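Local coordinates for TetR-like transcriptional regulator (Rhodococcus, PDB 3F1B), which probably binds operator DNA and regulates transcription as a dimeric, all-helical regulator of the TetR family, at residues Q17-A22 / P49-Y54; L85-Q90 / L141-K146; K107-L112 / A164-A169; R30-T35 / E60-C65. All coordinates share one frame; numbering follows the deposited sequence.

Interaction 1: Q17-A22 / P49-Y54. With SO4 (sulfate ion), chain C.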
loop_
_atom_site.group_PDB
_atom_site.type_symbol
_atom_site.label_atom_id
_atom_site.label_comp_id
_atom_site.label_asym_id
_atom_site.label_seq_id
_atom_site.Cartn_x
_atom_site.Cartn_y
_atom_site.Cartn_z
ATOM N N GLN A 17 -3.595 -15.904 -22.717
ATOM C CA GLN A 17 -2.444 -15.082 -22.414
ATOM C C GLN A 17 -2.510 -13.730 -23.106
ATOM O O GLN A 17 -2.046 -12.731 -22.537
ATOM C CB GLN A 17 -1.127 -15.822 -22.677
ATOM C CG GLN A 17 0.078 -14.960 -23.075
ATOM C CD GLN A 17 0.391 -15.044 -24.579
ATOM O OE1 GLN A 17 1.438 -15.551 -24.970
ATOM N NE2 GLN A 17 -0.536 -14.580 -25.423
ATOM N N GLN A 18 -3.118 -13.670 -24.289
ATOM C CA GLN A 18 -3.263 -12.387 -24.965
ATOM C C GLN A 18 -4.262 -11.472 -24.266
ATOM O O GLN A 18 -4.055 -10.247 -24.208
ATOM C CB GLN A 18 -3.698 -12.595 -26.384
ATOM C CG GLN A 18 -2.595 -12.923 -27.299
ATOM C CD GLN A 18 -3.106 -13.132 -28.704
ATOM O OE1 GLN A 18 -4.234 -12.735 -29.032
ATOM N NE2 GLN A 18 -2.296 -13.768 -29.542
HETATM N N MSE A 19 -5.333 -12.060 -23.729
HETATM C CA MSE A 19 -6.384 -11.304 -23.045
HETATM C C MSE A 19 -5.911 -10.813 -21.690
HETATM O O MSE A 19 -6.275 -9.744 -21.267
HETATM C CB MSE A 19 -7.615 -12.178 -22.822
HETATM C CG MSE A 19 -8.541 -12.237 -23.997
HETATM SE SE MSE A 19 -9.926 -13.625 -23.853
HETATM C CE MSE A 19 -11.116 -12.908 -25.211
ATOM N N LEU A 20 -5.133 -11.621 -21.000
ATOM C CA LEU A 20 -4.642 -11.282 -19.689
ATOM C C LEU A 20 -3.521 -10.228 -19.746
ATOM O O LEU A 20 -3.465 -9.317 -18.903
ATOM C CB LEU A 20 -4.259 -12.559 -18.916
ATOM C CG LEU A 20 -5.448 -13.477 -18.495
ATOM C CD1 LEU A 20 -4.984 -14.844 -18.046
ATOM C CD2 LEU A 20 -6.364 -12.919 -17.423
ATOM N N ASP A 21 -2.674 -10.307 -20.772
ATOM C CA ASP A 21 -1.637 -9.291 -20.984
ATOM C C ASP A 21 -2.232 -7.917 -21.227
ATOM O O ASP A 21 -1.702 -6.890 -20.794
ATOM C CB ASP A 21 -0.790 -9.650 -22.206
ATOM C CG ASP A 21 0.110 -10.823 -21.963
ATOM O OD1 ASP A 21 0.771 -11.273 -22.906
ATOM O OD2 ASP A 21 0.167 -11.312 -20.821
ATOM N N ALA A 22 -3.322 -7.899 -21.971
ATOM C CA ALA A 22 -3.986 -6.652 -22.325
ATOM C C ALA A 22 -4.763 -6.073 -21.134
ATOM O O ALA A 22 -4.917 -4.861 -21.019
ATOM C CB ALA A 22 -4.929 -6.904 -23.478
ATOM N N PRO A 49 -17.762 -9.014 -27.416
ATOM C CA PRO A 49 -18.477 -10.270 -27.214
ATOM C C PRO A 49 -17.547 -11.453 -26.905
ATOM O O PRO A 49 -17.889 -12.284 -26.046
ATOM C CB PRO A 49 -19.206 -10.495 -28.555
ATOM C CG PRO A 49 -19.355 -9.141 -29.171
ATOM C CD PRO A 49 -18.350 -8.207 -28.507
HETATM N N MSE A 50 -16.409 -11.529 -27.601
HETATM C CA MSE A 50 -15.398 -12.552 -27.367
HETATM C C MSE A 50 -14.919 -12.570 -25.935
HETATM O O MSE A 50 -14.982 -13.615 -25.273
HETATM C CB MSE A 50 -14.198 -12.312 -28.255
HETATM C CG MSE A 50 -14.150 -13.194 -29.463
HETATM SE SE MSE A 50 -13.659 -14.973 -28.835
HETATM C CE MSE A 50 -11.759 -14.597 -28.477
ATOM N N LEU A 51 -14.440 -11.415 -25.464
ATOM C CA LEU A 51 -13.985 -11.252 -24.085
ATOM C C LEU A 51 -15.004 -11.815 -23.057
ATOM O O LEU A 51 -14.648 -12.578 -22.157
ATOM C CB LEU A 51 -13.739 -9.765 -23.807
ATOM C CG LEU A 51 -12.423 -9.253 -23.249
ATOM C CD1 LEU A 51 -12.675 -7.993 -22.481
ATOM C CD2 LEU A 51 -11.691 -10.226 -22.384
ATOM N N TYR A 52 -16.269 -11.435 -23.204
ATOM C CA TYR A 52 -17.308 -11.885 -22.270
ATOM C C TYR A 52 -17.551 -13.379 -22.291
ATOM O O TYR A 52 -17.989 -13.949 -21.285
ATOM C CB TYR A 52 -18.616 -11.159 -22.538
ATOM C CG TYR A 52 -18.634 -9.796 -21.946
ATOM C CD1 TYR A 52 -18.241 -8.712 -22.682
ATOM C CD2 TYR A 52 -19.012 -9.600 -20.629
ATOM C CE1 TYR A 52 -18.228 -7.450 -22.125
ATOM C CE2 TYR A 52 -19.020 -8.342 -20.056
ATOM C CZ TYR A 52 -18.634 -7.263 -20.808
ATOM O OH TYR A 52 -18.638 -5.987 -20.267
ATOM N N LEU A 53 -17.290 -14.014 -23.432
ATOM C CA LEU A 53 -17.355 -15.481 -23.495
ATOM C C LEU A 53 -16.203 -16.164 -22.722
ATOM O O LEU A 53 -16.263 -17.357 -22.477
ATOM C CB LEU A 53 -17.466 -16.019 -24.954
ATOM C CG LEU A 53 -18.669 -15.650 -25.831
ATOM C CD1 LEU A 53 -18.487 -16.163 -27.220
ATOM C CD2 LEU A 53 -19.947 -16.202 -25.242
ATOM N N TYR A 54 -15.169 -15.408 -22.347
ATOM C CA TYR A 54 -14.094 -15.953 -21.523
ATOM C C TYR A 54 -14.234 -15.434 -20.122
ATOM O O TYR A 54 -14.043 -16.192 -19.167
ATOM C CB TYR A 54 -12.677 -15.656 -22.054
ATOM C CG TYR A 54 -12.342 -16.438 -23.277
ATOM C CD1 TYR A 54 -11.616 -17.635 -23.208
ATOM C CD2 TYR A 54 -12.803 -16.008 -24.533
ATOM C CE1 TYR A 54 -11.340 -18.381 -24.394
ATOM C CE2 TYR A 54 -12.554 -16.740 -25.717
ATOM C CZ TYR A 54 -11.819 -17.903 -25.651
ATOM O OH TYR A 54 -11.592 -18.555 -26.852
HETATM S S SO4 C . -17.483 -1.809 -20.089
HETATM O O1 SO4 C . -16.595 -1.480 -21.198
HETATM O O2 SO4 C . -18.401 -2.832 -20.604
HETATM O O3 SO4 C . -16.725 -2.302 -18.934
HETATM O O4 SO4 C . -18.238 -0.630 -19.675
#
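M19 reaches from helix 12-30 to helix 48-54 and carries almost the whole contact. The two helix segments cross at 102°, with their axes 11.7 Å apart at closest, so a long side chain must span the gap. M19 does this with a chain that runs extended beyond CG. It is a selenomethionine, with selenium in place of sulfur. Its methyl carbon makes the closest contacts. M19 CE lies 3.5 Å from L51 CA, close against the helix backbone. The same CE meets the Y54 ring at CD2, 3.6 Å away, and the methyl end of M50, also a selenomethionine, at 3.7 Å between the two CE atoms. L51 lies alongside M19 and runs the other way, with its CD2 3.9 Å from M19 CE. The selenium sits 4.2 Å from the centroid of the Y54 ring and 32° off the ring normal. This is an oblique Met-aromatic contact, and the two side chains cross nearly at right angles.

M19 and L51 form the buried, tight part. L51 is also backed by M37 and I40 of helix 37-43, and M19 by I46. The Y54 and M50 side is the more solvent-exposed, though M19 CE touches it just as closely. Y52 points away from helix 12-30. Its OH makes a weak 3.2 Å hydrogen bond to O2 of a sulfate ion, probably from the crystallisation liquor. Helix 48-54 is the second helix of the predicted helix-turn-helix, so probably the recognition helix, and this packing is that of the three-helix TetR DNA-binding domain.

Interaction 2: L85-Q90 / L141-K146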
loop_
_atom_site.group_PDB
_atom_site.type_symbol
_atom_site.label_atom_id
_atom_site.label_comp_id
_atom_site.label_asym_id
_atom_site.label_seq_id
_atom_site.Cartn_x
_atom_site.Cartn_y
_atom_site.Cartn_z
ATOM N N LEU A 85 19.643 -23.698 2.565
ATOM C CA LEU A 85 19.966 -22.258 2.531
ATOM C C LEU A 85 19.970 -21.592 3.925
ATOM O O LEU A 85 19.081 -21.803 4.752
ATOM C CB LEU A 85 19.054 -21.497 1.564
ATOM C CG LEU A 85 19.014 -21.784 0.060
ATOM C CD1 LEU A 85 18.145 -20.732 -0.672
ATOM C CD2 LEU A 85 20.405 -21.843 -0.523
ATOM N N SER A 86 20.993 -20.799 4.199
ATOM C CA SER A 86 21.002 -20.040 5.431
ATOM C C SER A 86 19.833 -19.029 5.393
ATOM O O SER A 86 19.466 -18.540 4.305
ATOM C CB SER A 86 22.343 -19.333 5.573
ATOM O OG SER A 86 22.620 -18.616 4.391
ATOM N N PRO A 87 19.210 -18.745 6.565
ATOM C CA PRO A 87 18.209 -17.674 6.671
ATOM C C PRO A 87 18.617 -16.483 5.813
ATOM O O PRO A 87 17.825 -16.014 4.981
ATOM C CB PRO A 87 18.271 -17.287 8.152
ATOM C CG PRO A 87 18.988 -18.486 8.855
ATOM C CD PRO A 87 19.271 -19.526 7.814
ATOM N N ARG A 88 19.871 -16.046 5.974
ATOM C CA ARG A 88 20.397 -14.877 5.280
ATOM C C ARG A 88 20.238 -15.005 3.753
ATOM O O ARG A 88 19.911 -14.027 3.052
ATOM C CB ARG A 88 21.869 -14.788 5.584
ATOM C CG ARG A 88 22.292 -13.531 6.176
ATOM C CD ARG A 88 23.297 -13.869 7.312
ATOM N NE ARG A 88 22.639 -14.231 8.586
ATOM C CZ ARG A 88 22.119 -15.431 8.890
ATOM N NH1 ARG A 88 22.152 -16.445 8.024
ATOM N NH2 ARG A 88 21.559 -15.627 10.081
ATOM N N GLU A 89 20.492 -16.213 3.238
ATOM C CA GLU A 89 20.559 -16.423 1.808
ATOM C C GLU A 89 19.142 -16.584 1.270
ATOM O O GLU A 89 18.858 -16.203 0.135
ATOM C CB GLU A 89 21.439 -17.617 1.484
ATOM C CG GLU A 89 21.509 -17.944 0.011
ATOM C CD GLU A 89 22.111 -16.834 -0.837
ATOM O OE1 GLU A 89 21.847 -16.851 -2.062
ATOM O OE2 GLU A 89 22.851 -15.961 -0.313
ATOM N N GLN A 90 18.250 -17.102 2.104
ATOM C CA GLN A 90 16.833 -17.145 1.735
ATOM C C GLN A 90 16.249 -15.759 1.582
ATOM O O GLN A 90 15.665 -15.447 0.556
ATOM C CB GLN A 90 16.056 -17.906 2.758
ATOM C CG GLN A 90 16.415 -19.344 2.778
ATOM C CD GLN A 90 15.611 -20.098 3.796
ATOM O OE1 GLN A 90 15.162 -21.230 3.539
ATOM N NE2 GLN A 90 15.413 -19.484 4.967
ATOM N N LEU A 141 13.605 -14.411 9.938
ATOM C CA LEU A 141 14.310 -13.497 10.824
ATOM C C LEU A 141 14.540 -14.227 12.153
ATOM O O LEU A 141 15.592 -14.094 12.743
ATOM C CB LEU A 141 13.573 -12.151 11.012
ATOM C CG LEU A 141 13.546 -11.221 9.803
ATOM C CD1 LEU A 141 12.730 -10.002 10.123
ATOM C CD2 LEU A 141 14.940 -10.810 9.292
ATOM N N GLU A 142 13.576 -15.027 12.599
ATOM C CA GLU A 142 13.776 -15.832 13.807
ATOM C C GLU A 142 14.818 -16.933 13.573
ATOM O O GLU A 142 15.792 -17.056 14.331
ATOM C CB GLU A 142 12.466 -16.421 14.307
ATOM C CG GLU A 142 12.526 -16.836 15.783
ATOM C CD GLU A 142 11.262 -16.461 16.572
ATOM O OE1 GLU A 142 10.241 -16.073 15.940
ATOM O OE2 GLU A 142 11.297 -16.548 17.828
ATOM N N SER A 143 14.602 -17.700 12.503
ATOM C CA SER A 143 15.557 -18.669 11.947
ATOM C C SER A 143 16.984 -18.117 11.829
ATOM O O SER A 143 17.941 -18.876 11.714
ATOM C CB SER A 143 15.060 -19.154 10.577
ATOM O OG SER A 143 15.514 -20.463 10.259
ATOM N N SER A 144 17.144 -16.802 11.853
ATOM C CA SER A 144 18.479 -16.269 11.960
ATOM C C SER A 144 18.942 -16.322 13.417
ATOM O O SER A 144 19.098 -17.411 13.954
ATOM C CB SER A 144 18.573 -14.874 11.398
ATOM O OG SER A 144 19.869 -14.371 11.660
ATOM N N THR A 145 19.135 -15.161 14.058
ATOM C CA THR A 145 19.814 -15.077 15.374
ATOM C C THR A 145 19.390 -16.119 16.444
ATOM O O THR A 145 18.205 -16.270 16.751
ATOM C CB THR A 145 19.778 -13.613 15.969
ATOM O OG1 THR A 145 19.926 -12.650 14.914
ATOM C CG2 THR A 145 20.897 -13.385 17.017
ATOM N N LYS A 146 20.378 -16.843 16.981
ATOM C CA LYS A 146 20.225 -17.592 18.249
ATOM C C LYS A 146 20.939 -16.866 19.402
ATOM O O LYS A 146 21.088 -15.634 19.394
ATOM C CB LYS A 146 20.705 -19.053 18.131
ATOM C CG LYS A 146 22.227 -19.236 18.068
ATOM C CD LYS A 146 22.664 -20.699 18.209
ATOM C CE LYS A 146 22.007 -21.613 17.177
ATOM N NZ LYS A 146 22.109 -21.063 15.796
#
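The backbones come closest where P87, in the first turn of helix 87-104, faces S144, near the C-terminal end of helix 126-143, with their CA atoms 5.5 Å apart. This is a surface contact between two helix ends in the C-terminal domain of the all-helical TetR fold. The start of helix 87-104 is marked by an N-cap: S86 OG accepts a weak bond from E89 N. The carbonyl O of S86 is gripped twice, by the backbone N atoms of E89 and Q90.

The P87 ring makes the van der Waals part of the contact. Its CG sits against the carbonyl O of S143, 3.1 Å away, and its CB is 4.1 Å from S144 CB. The ring thus lies against the end of helix 126-143.

R88 adds the polar part. Its chain bends at chi2 and chi3, which swings the guanidinium round toward S144. The hydroxyl of S144 lies at the guanidinium edge, near its plane. The group is also engaged by W191 of helix 179-196 in a cation-pi contact, and S144 touches the same tryptophan. W191 therefore joins both segments to a third helix. The one hydrogen bond across the contact is short but bent: R88 NH2 donates to S144 OG at 2.6 Å, with an N-H...O angle of 122°, and counts as weak.

Interaction 3: K107-L112 / A164-A169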
loop_
_atom_site.group_PDB
_atom_site.type_symbol
_atom_site.label_atom_id
_atom_site.label_comp_id
_atom_site.label_asym_id
_atom_site.label_seq_id
_atom_site.Cartn_x
_atom_site.Cartn_y
_atom_site.Cartn_z
ATOM N N LYS A 107 4.073 -3.629 -14.704
ATOM C CA LYS A 107 2.657 -3.495 -14.894
ATOM C C LYS A 107 1.917 -4.435 -13.915
ATOM O O LYS A 107 0.843 -4.104 -13.376
ATOM C CB LYS A 107 2.352 -3.736 -16.367
ATOM C CG LYS A 107 2.696 -2.530 -17.261
ATOM C CD LYS A 107 3.514 -2.881 -18.548
ATOM C CE LYS A 107 5.029 -2.424 -18.472
ATOM N NZ LYS A 107 5.953 -3.470 -17.881
ATOM N N SER A 108 2.531 -5.583 -13.651
ATOM C CA SER A 108 1.882 -6.602 -12.891
ATOM C C SER A 108 2.111 -6.360 -11.427
ATOM O O SER A 108 1.259 -6.723 -10.604
ATOM C CB SER A 108 2.352 -7.992 -13.304
ATOM O OG SER A 108 3.706 -7.981 -13.698
ATOM N N TRP A 109 3.235 -5.718 -11.105
ATOM C CA TRP A 109 3.461 -5.254 -9.762
ATOM C C TRP A 109 2.438 -4.209 -9.384
ATOM O O TRP A 109 1.920 -4.234 -8.273
ATOM C CB TRP A 109 4.844 -4.650 -9.615
ATOM C CG TRP A 109 4.973 -3.944 -8.311
ATOM C CD1 TRP A 109 5.106 -2.605 -8.119
ATOM C CD2 TRP A 109 4.928 -4.551 -6.976
ATOM N NE1 TRP A 109 5.175 -2.331 -6.752
ATOM C CE2 TRP A 109 5.082 -3.507 -6.039
ATOM C CE3 TRP A 109 4.761 -5.874 -6.501
ATOM C CZ2 TRP A 109 5.071 -3.731 -4.645
ATOM C CZ3 TRP A 109 4.740 -6.088 -5.129
ATOM C CH2 TRP A 109 4.905 -5.015 -4.211
HETATM N N MSE A 110 2.131 -3.304 -10.305
HETATM C CA MSE A 110 1.111 -2.303 -10.047
HETATM C C MSE A 110 -0.274 -2.857 -9.761
HETATM O O MSE A 110 -0.941 -2.398 -8.808
HETATM C CB MSE A 110 1.024 -1.316 -11.196
HETATM C CG MSE A 110 2.160 -0.332 -11.153
HETATM SE SE MSE A 110 2.255 0.590 -12.850
HETATM C CE MSE A 110 0.877 1.947 -12.458
ATOM N N VAL A 111 -0.720 -3.829 -10.577
ATOM C CA VAL A 111 -2.018 -4.479 -10.353
ATOM C C VAL A 111 -1.996 -5.149 -8.952
ATOM O O VAL A 111 -2.927 -4.986 -8.130
ATOM C CB VAL A 111 -2.368 -5.424 -11.530
ATOM C CG1 VAL A 111 -3.533 -6.322 -11.200
ATOM C CG2 VAL A 111 -2.689 -4.607 -12.799
ATOM N N LEU A 112 -0.882 -5.805 -8.645
ATOM C CA LEU A 112 -0.768 -6.589 -7.436
ATOM C C LEU A 112 -0.748 -5.706 -6.203
ATOM O O LEU A 112 -1.506 -5.919 -5.265
ATOM C CB LEU A 112 0.501 -7.422 -7.471
ATOM C CG LEU A 112 0.397 -8.899 -7.799
ATOM C CD1 LEU A 112 -0.904 -9.387 -8.431
ATOM C CD2 LEU A 112 1.587 -9.302 -8.615
ATOM N N ALA A 164 8.686 -1.802 3.912
ATOM C CA ALA A 164 9.817 -1.134 3.259
ATOM C C ALA A 164 10.062 -1.686 1.832
ATOM O O ALA A 164 10.256 -0.931 0.918
ATOM C CB ALA A 164 11.089 -1.245 4.138
ATOM N N GLY A 165 9.988 -3.001 1.684
ATOM C CA GLY A 165 10.132 -3.696 0.424
ATOM C C GLY A 165 9.070 -3.305 -0.572
ATOM O O GLY A 165 9.358 -3.185 -1.792
ATOM N N GLU A 166 7.853 -3.081 -0.064
ATOM C CA GLU A 166 6.745 -2.696 -0.938
ATOM C C GLU A 166 7.006 -1.342 -1.481
ATOM O O GLU A 166 6.902 -1.165 -2.682
ATOM C CB GLU A 166 5.447 -2.655 -0.172
ATOM C CG GLU A 166 4.914 -4.032 0.094
ATOM C CD GLU A 166 3.702 -4.002 0.989
ATOM O OE1 GLU A 166 3.735 -3.377 2.067
ATOM O OE2 GLU A 166 2.717 -4.622 0.655
ATOM N N ALA A 167 7.392 -0.388 -0.629
ATOM C CA ALA A 167 7.563 0.968 -1.124
ATOM C C ALA A 167 8.787 1.064 -2.024
ATOM O O ALA A 167 8.819 1.861 -2.945
ATOM C CB ALA A 167 7.681 1.963 0.031
ATOM N N VAL A 168 9.795 0.247 -1.754
ATOM C CA VAL A 168 11.052 0.289 -2.511
ATOM C C VAL A 168 10.830 -0.368 -3.902
ATOM O O VAL A 168 11.232 0.186 -4.921
ATOM C CB VAL A 168 12.227 -0.360 -1.699
ATOM C CG1 VAL A 168 13.401 -0.727 -2.603
ATOM C CG2 VAL A 168 12.726 0.619 -0.604
ATOM N N ALA A 169 10.157 -1.517 -3.897
ATOM C CA ALA A 169 9.669 -2.154 -5.080
ATOM C C ALA A 169 9.035 -1.114 -5.990
ATOM O O ALA A 169 9.390 -1.060 -7.160
ATOM C CB ALA A 169 8.678 -3.243 -4.722
#
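The carboxylate of E166 is the polar group beside this contact, and its OE2 is held by a salt bridge to R130 NE. The backbone O of E166 lies 3.7 Å from W109 CZ2 without a hydrogen bond. The contact joins helix 106-115 to helix 153-173 inside the C-terminal domain of the TetR fold. It is fully buried and essentially apolar, and its centre is about 6 Å from the centre of the chain.

W109 is the side chain that spans the gap. Its CG is anti to the backbone N (chi1 169°), which sends the indole toward helix 153-173. The CA atoms of W109 and A169 stay 8.4 Å apart, and the ring fills the distance. The benzo part of the indole does the touching. A169 CB approaches the ring obliquely. E166 adds its side chain more distantly, with CG 4.4 Å from W109 CH2.

Other aromatic rings fix the indole further. Y113 stacks with it, and F98 of helix 87-104 meets it edge-to-face. NE1 of W109 makes a weak hydrogen bond to D170 OD1, so the buried N-H has a partner. Helix 153-173 also faces the second subunit: A164 and V168 pack on A160 of that subunit, and A167 on its G163. W109 thus lies against a helix that takes part in the dimer interface. Its closest atom to the 164-169 segment is CZ2, 3.6 Å from A169 CB.

Interaction 4: R30-T35 / E60-C65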
loop_
_atom_site.group_PDB
_atom_site.type_symbol
_atom_site.label_atom_id
_atom_site.label_comp_id
_atom_site.label_asym_id
_atom_site.label_seq_id
_atom_site.Cartn_x
_atom_site.Cartn_y
_atom_site.Cartn_z
ATOM N N ARG A 30 -4.847 2.406 -15.901
ATOM C CA ARG A 30 -6.004 3.242 -15.549
ATOM C C ARG A 30 -6.618 2.946 -14.191
ATOM O O ARG A 30 -7.455 3.713 -13.712
ATOM C CB ARG A 30 -7.110 3.076 -16.590
ATOM C CG ARG A 30 -6.662 3.227 -18.030
ATOM C CD ARG A 30 -7.746 3.932 -18.883
ATOM N NE ARG A 30 -9.019 3.201 -18.940
ATOM C CZ ARG A 30 -9.654 2.854 -20.063
ATOM N NH1 ARG A 30 -9.150 3.173 -21.251
ATOM N NH2 ARG A 30 -10.808 2.198 -20.000
ATOM N N GLY A 31 -6.245 1.827 -13.588
ATOM C CA GLY A 31 -6.890 1.395 -12.364
ATOM C C GLY A 31 -8.199 0.688 -12.627
ATOM O O GLY A 31 -8.793 0.870 -13.695
ATOM N N PHE A 32 -8.656 -0.086 -11.638
ATOM C CA PHE A 32 -9.820 -0.969 -11.771
ATOM C C PHE A 32 -11.106 -0.285 -12.211
ATOM O O PHE A 32 -11.737 -0.736 -13.163
ATOM C CB PHE A 32 -10.093 -1.782 -10.493
ATOM C CG PHE A 32 -11.362 -2.619 -10.566
ATOM C CD1 PHE A 32 -11.323 -3.930 -11.034
ATOM C CD2 PHE A 32 -12.599 -2.087 -10.178
ATOM C CE1 PHE A 32 -12.475 -4.709 -11.117
ATOM C CE2 PHE A 32 -13.764 -2.858 -10.263
ATOM C CZ PHE A 32 -13.695 -4.182 -10.752
ATOM N N HIS A 33 -11.514 0.773 -11.500
ATOM C CA HIS A 33 -12.796 1.423 -11.772
ATOM C C HIS A 33 -12.822 2.101 -13.176
ATOM O O HIS A 33 -13.839 2.019 -13.881
ATOM C CB HIS A 33 -13.142 2.401 -10.635
ATOM C CG HIS A 33 -14.599 2.434 -10.267
ATOM N ND1 HIS A 33 -15.447 3.464 -10.631
ATOM C CD2 HIS A 33 -15.346 1.579 -9.534
ATOM C CE1 HIS A 33 -16.658 3.226 -10.158
ATOM N NE2 HIS A 33 -16.623 2.090 -9.485
ATOM N N GLU A 34 -11.705 2.729 -13.578
ATOM C CA GLU A 34 -11.610 3.481 -14.845
ATOM C C GLU A 34 -11.153 2.622 -16.029
ATOM O O GLU A 34 -11.075 3.111 -17.158
ATOM C CB GLU A 34 -10.706 4.713 -14.693
ATOM C CG GLU A 34 -11.040 5.906 -15.625
ATOM C CD GLU A 34 -12.167 6.814 -15.100
ATOM O OE1 GLU A 34 -12.269 7.986 -15.541
ATOM O OE2 GLU A 34 -12.959 6.365 -14.243
ATOM N N THR A 35 -10.843 1.353 -15.767
ATOM C CA THR A 35 -10.665 0.369 -16.832
ATOM C C THR A 35 -12.032 -0.164 -17.286
ATOM O O THR A 35 -12.904 -0.386 -16.459
ATOM C CB THR A 35 -9.736 -0.788 -16.386
ATOM O OG1 THR A 35 -8.371 -0.386 -16.581
ATOM C CG2 THR A 35 -9.992 -2.054 -17.185
ATOM N N GLU A 60 -14.307 -10.374 -12.739
ATOM C CA GLU A 60 -13.923 -11.748 -12.996
ATOM C C GLU A 60 -12.609 -11.817 -13.800
ATOM O O GLU A 60 -11.721 -12.622 -13.501
ATOM C CB GLU A 60 -15.045 -12.465 -13.736
ATOM C CG GLU A 60 -14.776 -13.938 -14.036
ATOM C CD GLU A 60 -15.296 -14.858 -12.952
ATOM O OE1 GLU A 60 -16.535 -15.007 -12.882
ATOM O OE2 GLU A 60 -14.490 -15.435 -12.171
ATOM N N LEU A 61 -12.486 -10.947 -14.796
ATOM C CA LEU A 61 -11.262 -10.778 -15.549
ATOM C C LEU A 61 -10.146 -10.254 -14.649
ATOM O O LEU A 61 -8.985 -10.660 -14.749
ATOM C CB LEU A 61 -11.502 -9.781 -16.684
ATOM C CG LEU A 61 -10.669 -9.986 -17.948
ATOM C CD1 LEU A 61 -10.704 -8.768 -18.841
ATOM C CD2 LEU A 61 -9.249 -10.411 -17.650
ATOM N N PHE A 62 -10.529 -9.336 -13.761
ATOM C CA PHE A 62 -9.614 -8.739 -12.807
ATOM C C PHE A 62 -9.095 -9.774 -11.854
ATOM O O PHE A 62 -7.948 -9.741 -11.510
ATOM C CB PHE A 62 -10.274 -7.636 -11.981
ATOM C CG PHE A 62 -9.301 -6.916 -11.126
ATOM C CD1 PHE A 62 -8.342 -6.086 -11.703
ATOM C CD2 PHE A 62 -9.278 -7.106 -9.771
ATOM C CE1 PHE A 62 -7.399 -5.415 -10.933
ATOM C CE2 PHE A 62 -8.341 -6.434 -8.974
ATOM C CZ PHE A 62 -7.394 -5.586 -9.562
ATOM N N ALA A 63 -9.937 -10.688 -11.414
ATOM C CA ALA A 63 -9.452 -11.765 -10.561
ATOM C C ALA A 63 -8.554 -12.750 -11.366
ATOM O O ALA A 63 -7.570 -13.259 -10.833
ATOM C CB ALA A 63 -10.653 -12.501 -9.926
ATOM N N ALA A 64 -8.883 -13.034 -12.636
ATOM C CA ALA A 64 -8.022 -13.973 -13.425
ATOM C C ALA A 64 -6.617 -13.369 -13.568
ATOM O O ALA A 64 -5.604 -13.956 -13.242
ATOM C CB ALA A 64 -8.617 -14.263 -14.780
ATOM N N CYS A 65 -6.606 -12.137 -14.008
ATOM C CA CYS A 65 -5.410 -11.340 -14.053
ATOM C C CYS A 65 -4.680 -11.308 -12.722
ATOM O O CYS A 65 -3.456 -11.482 -12.673
ATOM C CB CYS A 65 -5.821 -9.928 -14.444
ATOM S SG CYS A 65 -4.526 -9.129 -15.283
#
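F32 and F62 carry the whole contact between loop 30-35 and helix 58-77. The interaction across it is aromatic. The rings form a T-shaped pair, with centroids 5.1 Å apart and planes at 75°. F32 supplies the edge and F62 the face. CD1 of F32 stands over the F62 ring, offset toward its rim, and is nearest to F62 CG at 3.6 Å. The neighbouring F32 CE1 also reaches the base of the F62 side chain, 3.8 Å from CB. Both residues hold CG anti to the backbone N, which turns each ring toward the other segment. K58 makes a cation-pi contact with the F32 ring.

The hydrogen bonds lie mostly within the loop and shape it. R30 NE donates to the carbonyl O of E34 at 2.7 Å. The donor sits above the carbonyl plane, 38° out of it. R30 NH2 adds a weak bond to the same oxygen. The carbonyl O of G31 receives weak bonds from T35 N and T35 OG1. G31 has a positive phi and ends the helical run of helix 12-30. From outside the loop, K58 NZ bonds the carbonyl O atoms of F32 and H33.

F32 also meets H33 of the second subunit edge-to-face, so this corner touches the dimer partner. F62 is backed by F27 of helix 12-30, again edge-to-face. The pair thus pins the turn between helices 12-30 and 37-43 onto helix 58-77, the connection to the C-terminal domain.

Interactions 1 and 4 belong to the DNA-binding domain and touch each other, L20 CD2 lying 3.7 Å from A64 CB. Both use helix 12-30 or the loop that follows it. Interactions 2 and 3 belong to the C-terminal domain. Interaction 3 is the buried one, near the chain's centre, while interaction 2 lies at the surface at the far end, about 43 Å from interaction 1 between centres. Chemistry follows place: a tryptophan on alanine in the core, a selenomethionine against leucine and tyrosine in interaction 1, two phenylalanine rings in interaction 4, and a weak arginine-serine bond at the surface. Interactions 3 and 4 both touch the second subunit, and V111 packs on F62 between them.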